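COG3291: FOG: PKD repeat (Clostridium thermocellum, PDB 1WMX) probably serves cellulose breakdown, this chain being the family 30 carbohydrate-binding module of the larger multidomain cellulase CelJ. Local coordinates at residues L87-K92 against V170-I175; D10-K15 against D174-S179. All coordinates share one frame; numbering follows the deposited sequence.

Interactions 1 and 2 lie side by side in one antiparallel sheet of the beta-sandwich, their centres about 10 Å apart, and both are built on strand 168-178. Along the chain, 10-15 comes first, then 87-92, and 170-179 last, and the last strand lies between the two earlier ones, paired with each. Strand 86-93 runs along one edge of strand 168-178 through both contacts. The other edge changes partner at the corner at Asp174, from strand 48-55 before it to strand 11-14 after it. Glu88 ties the two contacts together, its N pairing with Lys176 O and its OE1 with Thr178 OG1. The sheet thereby brings the beginning, middle and end of the module together.

Interaction 1. Residues L87-K92 against V170-I175; sequences LEFDIK and VWFSDI
Ser173 O is held by Asp90 N at 3.0 Å in a nearly straight bond (171°), and the CA-H of Phe89 makes a long, bent contact with the same oxygen. The return bond, Ser173 N to Asp90 O at 3.0 Å, is more bent and completes an antiparallel hydrogen-bonded pair. Further along, Lys92 O accepts from Trp171 N at 3.1 Å and also lies in the plane of the Trp171 ring, 3.4 Å from CE3 at its edge; Trp171 turns its NE1 to Asp40. On the face of Ile91 and Phe172 the contacts are apolar. With CG between its backbone N and carbonyl carbon (chi1 60°), neighbouring Phe89 lays its ring alongside Phe172, planes 58° apart and Phe172 CD2 3.8 Å from Phe89 CD1. Phe89 CB rests on Ile175 CG1 at 3.7 Å. Ile91, extended through both torsions, carries CD1 over a face of the Phe172 ring and against Val170 CB. Phe172 also stacks on Phe160 of strand 155-161, and Phe89 touches Ile102 of strand 101-106; those two strands belong to the facing five-strand sheet. Backbone bonds thus join the strands while the aromatic and aliphatic groups help form the interior between the two sheets.

Interaction 2. Residues D10-K15 against D174-S179; sequences DVQIFK and DIKITS. With SO4 (sulfate ion), chain C.
Val11 and Ile177 form a regular antiparallel pair, but two residues on, the strand slips into a classic beta bulge in which Ile13 and Phe14 both face Ile175. Among the backbone bonds, Val11 N donates to Ile177 O, and Ile177 N returns to Val11 O at 2.7 Å. At the bulge Ile175 O accepts twice, from Ile13 N at 2.7 Å and Phe14 N at 3.1 Å; Ile175 N gives only a weak bond to Phe14 O.

Polar side chains cluster on the face of Gln12 and Lys176. With CG anti to the backbone N (chi1 -178°) and a bend at chi2 (89°), Gln12 brings its amide back over the bulge. Gln12 NE2 donates to Phe14 O at 2.7 Å from well above the carbonyl plane, and almost straight to Asp174 OD2 at 3.3 Å, nearly along the C-O axis. Both acceptors lie near the amide plane, which should fix its rotation. Lys176 NZ makes long, weak salt bridges to Asp10 and Asp174.

The face of Val11, Phe14, Ile175 and Ile177 packs through apolar groups: Val11 CB sits 3.7 Å from Ile177 CB, and Phe14 CB lies against Ile175 CD1. Ile13, at the bulge, sets CB on Ile175 CG2 and CD1 near Ile177 CD1. Leu158 of the other sheet touches both Ile13 and Ile175.

Along the outer edge, Gln12 N donates to O2 of a sulfate, probably from the crystallisation liquor, which Arg71 also holds. Past the bulge, a water bridges Lys15 O and Asp174 N, accepting from Asp174 N with its oxygen at 2.8 Å.

Interaction 1. Residues L87-K92 against V170-I175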
loop_
_atom_site.group_PDB
_atom_site.type_symbol
_atom_site.label_atom_id
_atom_site.label_comp_id
_atom_site.label_asym_id
_atom_site.label_seq_id
_atom_site.Cartn_x
_atom_site.Cartn_y
_atom_site.Cartn_z
ATOM N N LEU B 87 15.688 10.292 8.004
ATOM C CA LEU B 87 14.618 9.985 8.943
ATOM C C LEU B 87 15.390 9.517 10.141
ATOM O O LEU B 87 16.037 8.469 10.091
ATOM C CB LEU B 87 13.701 8.872 8.414
ATOM C CG LEU B 87 12.929 8.144 9.524
ATOM C CD1 LEU B 87 11.860 9.047 10.156
ATOM C CD2 LEU B 87 12.226 6.882 8.998
ATOM N N GLU B 88 15.361 10.274 11.208
ATOM C CA GLU B 88 16.133 9.888 12.388
ATOM C C GLU B 88 15.225 9.597 13.572
ATOM O O GLU B 88 14.117 10.131 13.683
ATOM C CB GLU B 88 17.111 11.001 12.748
ATOM C CG GLU B 88 17.976 11.435 11.563
ATOM C CD GLU B 88 19.063 12.419 11.956
ATOM O OE1 GLU B 88 19.521 13.229 11.088
ATOM O OE2 GLU B 88 19.506 12.423 13.150
ATOM N N PHE B 89 15.736 8.735 14.434
ATOM C CA PHE B 89 15.031 8.315 15.643
ATOM C C PHE B 89 15.935 7.397 16.470
ATOM O O PHE B 89 16.924 6.855 15.976
ATOM C CB PHE B 89 13.745 7.555 15.246
ATOM C CG PHE B 89 14.006 6.306 14.397
ATOM C CD1 PHE B 89 14.312 5.089 15.010
ATOM C CD2 PHE B 89 13.940 6.372 13.003
ATOM C CE1 PHE B 89 14.553 3.947 14.233
ATOM C CE2 PHE B 89 14.183 5.231 12.227
ATOM C CZ PHE B 89 14.489 4.021 12.843
ATOM N N ASP B 90 15.597 7.245 17.729
ATOM C CA ASP B 90 16.331 6.340 18.613
ATOM C C ASP B 90 15.408 5.179 18.850
ATOM O O ASP B 90 14.190 5.355 18.883
ATOM C CB ASP B 90 16.684 7.019 19.926
ATOM C CG ASP B 90 17.524 8.245 19.725
ATOM O OD1 ASP B 90 17.016 9.385 19.958
ATOM O OD2 ASP B 90 18.724 8.113 19.321
ATOM N N ILE B 91 15.975 4.008 19.006
ATOM C CA ILE B 91 15.173 2.802 19.219
ATOM C C ILE B 91 15.939 1.788 20.071
ATOM O O ILE B 91 17.163 1.855 20.194
ATOM C CB ILE B 91 14.850 2.164 17.862
ATOM C CG1 ILE B 91 13.899 0.962 18.011
ATOM C CG2 ILE B 91 16.126 1.682 17.158
ATOM C CD1 ILE B 91 13.529 0.293 16.681
ATOM N N LYS B 92 15.182 0.872 20.642
ATOM C CA LYS B 92 15.715 -0.219 21.474
ATOM C C LYS B 92 14.630 -1.280 21.562
ATOM O O LYS B 92 13.449 -0.967 21.723
ATOM C CB LYS B 92 16.110 0.300 22.864
ATOM C CG LYS B 92 14.984 0.315 23.881
ATOM C CD LYS B 92 15.506 0.575 25.289
ATOM C CE LYS B 92 14.415 0.490 26.343
ATOM N NZ LYS B 92 14.927 0.680 27.711
ATOM N N VAL B 170 9.366 -2.727 20.527
ATOM C CA VAL B 170 10.439 -1.747 20.401
ATOM C C VAL B 170 9.861 -0.434 20.900
ATOM O O VAL B 170 8.642 -0.284 21.037
ATOM C CB VAL B 170 10.939 -1.550 18.948
ATOM C CG1 VAL B 170 11.621 -2.807 18.457
ATOM C CG2 VAL B 170 9.785 -1.156 18.043
ATOM N N TRP B 171 10.746 0.508 21.177
ATOM C CA TRP B 171 10.365 1.815 21.665
ATOM C C TRP B 171 11.092 2.838 20.806
ATOM O O TRP B 171 12.266 2.664 20.493
ATOM C CB TRP B 171 10.779 1.941 23.131
ATOM C CG TRP B 171 9.929 1.128 24.061
ATOM C CD1 TRP B 171 8.788 1.539 24.704
ATOM C CD2 TRP B 171 10.136 -0.236 24.451
ATOM N NE1 TRP B 171 8.284 0.521 25.473
ATOM C CE2 TRP B 171 9.090 -0.581 25.337
ATOM C CE3 TRP B 171 11.105 -1.199 24.141
ATOM C CZ2 TRP B 171 8.982 -1.852 25.918
ATOM C CZ3 TRP B 171 11.001 -2.466 24.715
ATOM C CH2 TRP B 171 9.946 -2.779 25.594
ATOM N N PHE B 172 10.387 3.888 20.404
ATOM C CA PHE B 172 10.987 4.926 19.577
ATOM C C PHE B 172 11.112 6.206 20.389
ATOM O O PHE B 172 10.396 6.420 21.364
ATOM C CB PHE B 172 10.132 5.230 18.329
ATOM C CG PHE B 172 10.043 4.096 17.327
ATOM C CD1 PHE B 172 9.124 3.062 17.495
ATOM C CD2 PHE B 172 10.854 4.088 16.191
ATOM C CE1 PHE B 172 9.004 2.035 16.541
ATOM C CE2 PHE B 172 10.749 3.070 15.233
ATOM C CZ PHE B 172 9.815 2.039 15.412
ATOM N N SER B 173 12.017 7.068 19.964
ATOM C CA SER B 173 12.218 8.340 20.630
ATOM C C SER B 173 12.693 9.358 19.606
ATOM O O SER B 173 13.346 9.001 18.629
ATOM C CB SER B 173 13.268 8.194 21.741
ATOM O OG SER B 173 13.532 9.446 22.352
ATOM N N ASP B 174 12.335 10.617 19.816
ATOM C CA ASP B 174 12.776 11.692 18.938
ATOM C C ASP B 174 12.714 11.350 17.450
ATOM O O ASP B 174 13.726 11.424 16.751
ATOM C CB ASP B 174 14.222 12.066 19.308
ATOM C CG ASP B 174 14.615 13.451 18.833
ATOM O OD1 ASP B 174 15.829 13.753 18.824
ATOM O OD2 ASP B 174 13.725 14.249 18.483
ATOM N N ILE B 175 11.534 10.980 16.961
ATOM C CA ILE B 175 11.386 10.651 15.552
ATOM C C ILE B 175 11.206 11.932 14.728
ATOM O O ILE B 175 10.283 12.717 14.972
ATOM C CB ILE B 175 10.159 9.740 15.297
ATOM C CG1 ILE B 175 10.233 8.480 16.167
ATOM C CG2 ILE B 175 10.116 9.334 13.826
ATOM C CD1 ILE B 175 9.007 7.593 16.054
#

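Interaction 2. Residues D10-K15 against D174-S179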
loop_
_atom_site.group_PDB
_atom_site.type_symbol
_atom_site.label_atom_id
_atom_site.label_comp_id
_atom_site.label_asym_id
_atom_site.label_seq_id
_atom_site.Cartn_x
_atom_site.Cartn_y
_atom_site.Cartn_z
ATOM N N ASP B 10 13.530 21.056 10.916
ATOM C CA ASP B 10 13.270 19.634 11.087
ATOM C C ASP B 10 11.770 19.390 11.161
ATOM O O ASP B 10 11.007 20.250 11.606
ATOM C CB ASP B 10 13.914 19.112 12.375
ATOM C CG ASP B 10 15.415 19.004 12.276
ATOM O OD1 ASP B 10 16.043 18.616 13.287
ATOM O OD2 ASP B 10 15.976 19.301 11.197
ATOM N N VAL B 11 11.350 18.214 10.716
ATOM C CA VAL B 11 9.942 17.844 10.760
ATOM C C VAL B 11 9.854 16.781 11.840
ATOM O O VAL B 11 10.293 15.646 11.648
ATOM C CB VAL B 11 9.458 17.282 9.407
ATOM C CG1 VAL B 11 8.008 16.820 9.521
ATOM C CG2 VAL B 11 9.572 18.359 8.333
ATOM N N GLN B 12 9.313 17.138 12.917
ATOM C CA GLN B 12 9.212 16.283 14.053
ATOM C C GLN B 12 7.962 15.393 13.949
ATOM O O GLN B 12 6.855 15.886 13.718
ATOM C CB GLN B 12 9.136 17.172 15.173
ATOM C CG GLN B 12 9.076 16.382 16.422
ATOM C CD GLN B 12 10.451 16.069 16.980
ATOM O OE1 GLN B 12 11.329 16.937 16.961
ATOM N NE2 GLN B 12 10.674 14.869 17.483
ATOM N N ILE B 13 8.128 14.069 14.066
ATOM C CA ILE B 13 7.012 13.151 13.934
ATOM C C ILE B 13 6.524 12.715 15.319
ATOM O O ILE B 13 5.320 12.602 15.559
ATOM C CB ILE B 13 7.408 11.930 13.070
ATOM C CG1 ILE B 13 7.768 12.409 11.662
ATOM C CG2 ILE B 13 6.250 10.937 12.996
ATOM C CD1 ILE B 13 8.302 11.322 10.749
ATOM N N PHE B 14 7.464 12.476 16.229
ATOM C CA PHE B 14 7.130 12.090 17.591
ATOM C C PHE B 14 8.134 12.695 18.542
ATOM O O PHE B 14 9.336 12.684 18.277
ATOM C CB PHE B 14 7.172 10.578 17.802
ATOM C CG PHE B 14 7.139 10.186 19.259
ATOM C CD1 PHE B 14 5.986 10.367 20.016
ATOM C CD2 PHE B 14 8.289 9.718 19.898
ATOM C CE1 PHE B 14 5.978 10.095 21.393
ATOM C CE2 PHE B 14 8.289 9.445 21.277
ATOM C CZ PHE B 14 7.132 9.635 22.020
ATOM N N LYS B 15 7.640 13.204 19.662
ATOM C CA LYS B 15 8.514 13.780 20.662
ATOM C C LYS B 15 8.140 13.298 22.063
ATOM O O LYS B 15 8.919 12.597 22.722
ATOM C CB LYS B 15 8.466 15.307 20.599
ATOM C CG LYS B 15 9.340 15.976 21.639
ATOM C CD LYS B 15 9.598 17.433 21.300
ATOM C CE LYS B 15 10.593 18.062 22.279
ATOM N NZ LYS B 15 10.966 19.450 21.873
ATOM N N ASP B 174 12.335 10.617 19.816
ATOM C CA ASP B 174 12.776 11.692 18.938
ATOM C C ASP B 174 12.714 11.350 17.450
ATOM O O ASP B 174 13.726 11.424 16.751
ATOM C CB ASP B 174 14.222 12.066 19.308
ATOM C CG ASP B 174 14.615 13.451 18.833
ATOM O OD1 ASP B 174 15.829 13.753 18.824
ATOM O OD2 ASP B 174 13.725 14.249 18.483
ATOM N N ILE B 175 11.534 10.980 16.961
ATOM C CA ILE B 175 11.386 10.651 15.552
ATOM C C ILE B 175 11.206 11.932 14.728
ATOM O O ILE B 175 10.283 12.717 14.972
ATOM C CB ILE B 175 10.159 9.740 15.297
ATOM C CG1 ILE B 175 10.233 8.480 16.167
ATOM C CG2 ILE B 175 10.116 9.334 13.826
ATOM C CD1 ILE B 175 9.007 7.593 16.054
ATOM N N LYS B 176 12.089 12.155 13.759
ATOM C CA LYS B 176 11.968 13.333 12.909
ATOM C C LYS B 176 12.677 13.270 11.564
ATOM O O LYS B 176 13.419 12.335 11.272
ATOM C CB LYS B 176 12.378 14.596 13.669
ATOM C CG LYS B 176 13.583 14.458 14.564
ATOM C CD LYS B 176 14.861 14.341 13.795
ATOM C CE LYS B 176 16.034 14.272 14.758
ATOM N NZ LYS B 176 16.054 15.463 15.646
ATOM N N ILE B 177 12.405 14.273 10.740
ATOM C CA ILE B 177 12.976 14.374 9.404
ATOM C C ILE B 177 13.957 15.542 9.379
ATOM O O ILE B 177 13.593 16.672 9.719
ATOM C CB ILE B 177 11.888 14.672 8.338
ATOM C CG1 ILE B 177 10.697 13.719 8.497
ATOM C CG2 ILE B 177 12.495 14.578 6.939
ATOM C CD1 ILE B 177 10.898 12.329 7.936
ATOM N N THR B 178 15.195 15.273 8.981
ATOM C CA THR B 178 16.210 16.320 8.891
ATOM C C THR B 178 16.520 16.575 7.419
ATOM O O THR B 178 16.369 15.681 6.581
ATOM C CB THR B 178 17.505 15.931 9.647
ATOM O OG1 THR B 178 17.974 14.657 9.191
ATOM C CG2 THR B 178 17.239 15.859 11.152
ATOM N N SER B 179 16.985 17.838 7.117
ATOM C CA SER B 179 17.229 18.213 5.715
ATOM C C SER B 179 18.674 17.902 5.334
ATOM O O SER B 179 18.975 17.487 4.205
ATOM C CB SER B 179 16.968 19.703 5.513
ATOM O OG SER B 179 17.975 20.465 6.152
HETATM S S SO4 C . 6.745 20.043 12.861
HETATM O O1 SO4 C . 6.110 18.744 12.563
HETATM O O2 SO4 C . 8.100 19.813 13.399
HETATM O O3 SO4 C . 5.942 20.778 13.855
HETATM O O4 SO4 C . 6.831 20.834 11.619
HETATM O O HOH W 1 11.255 11.842 22.150
#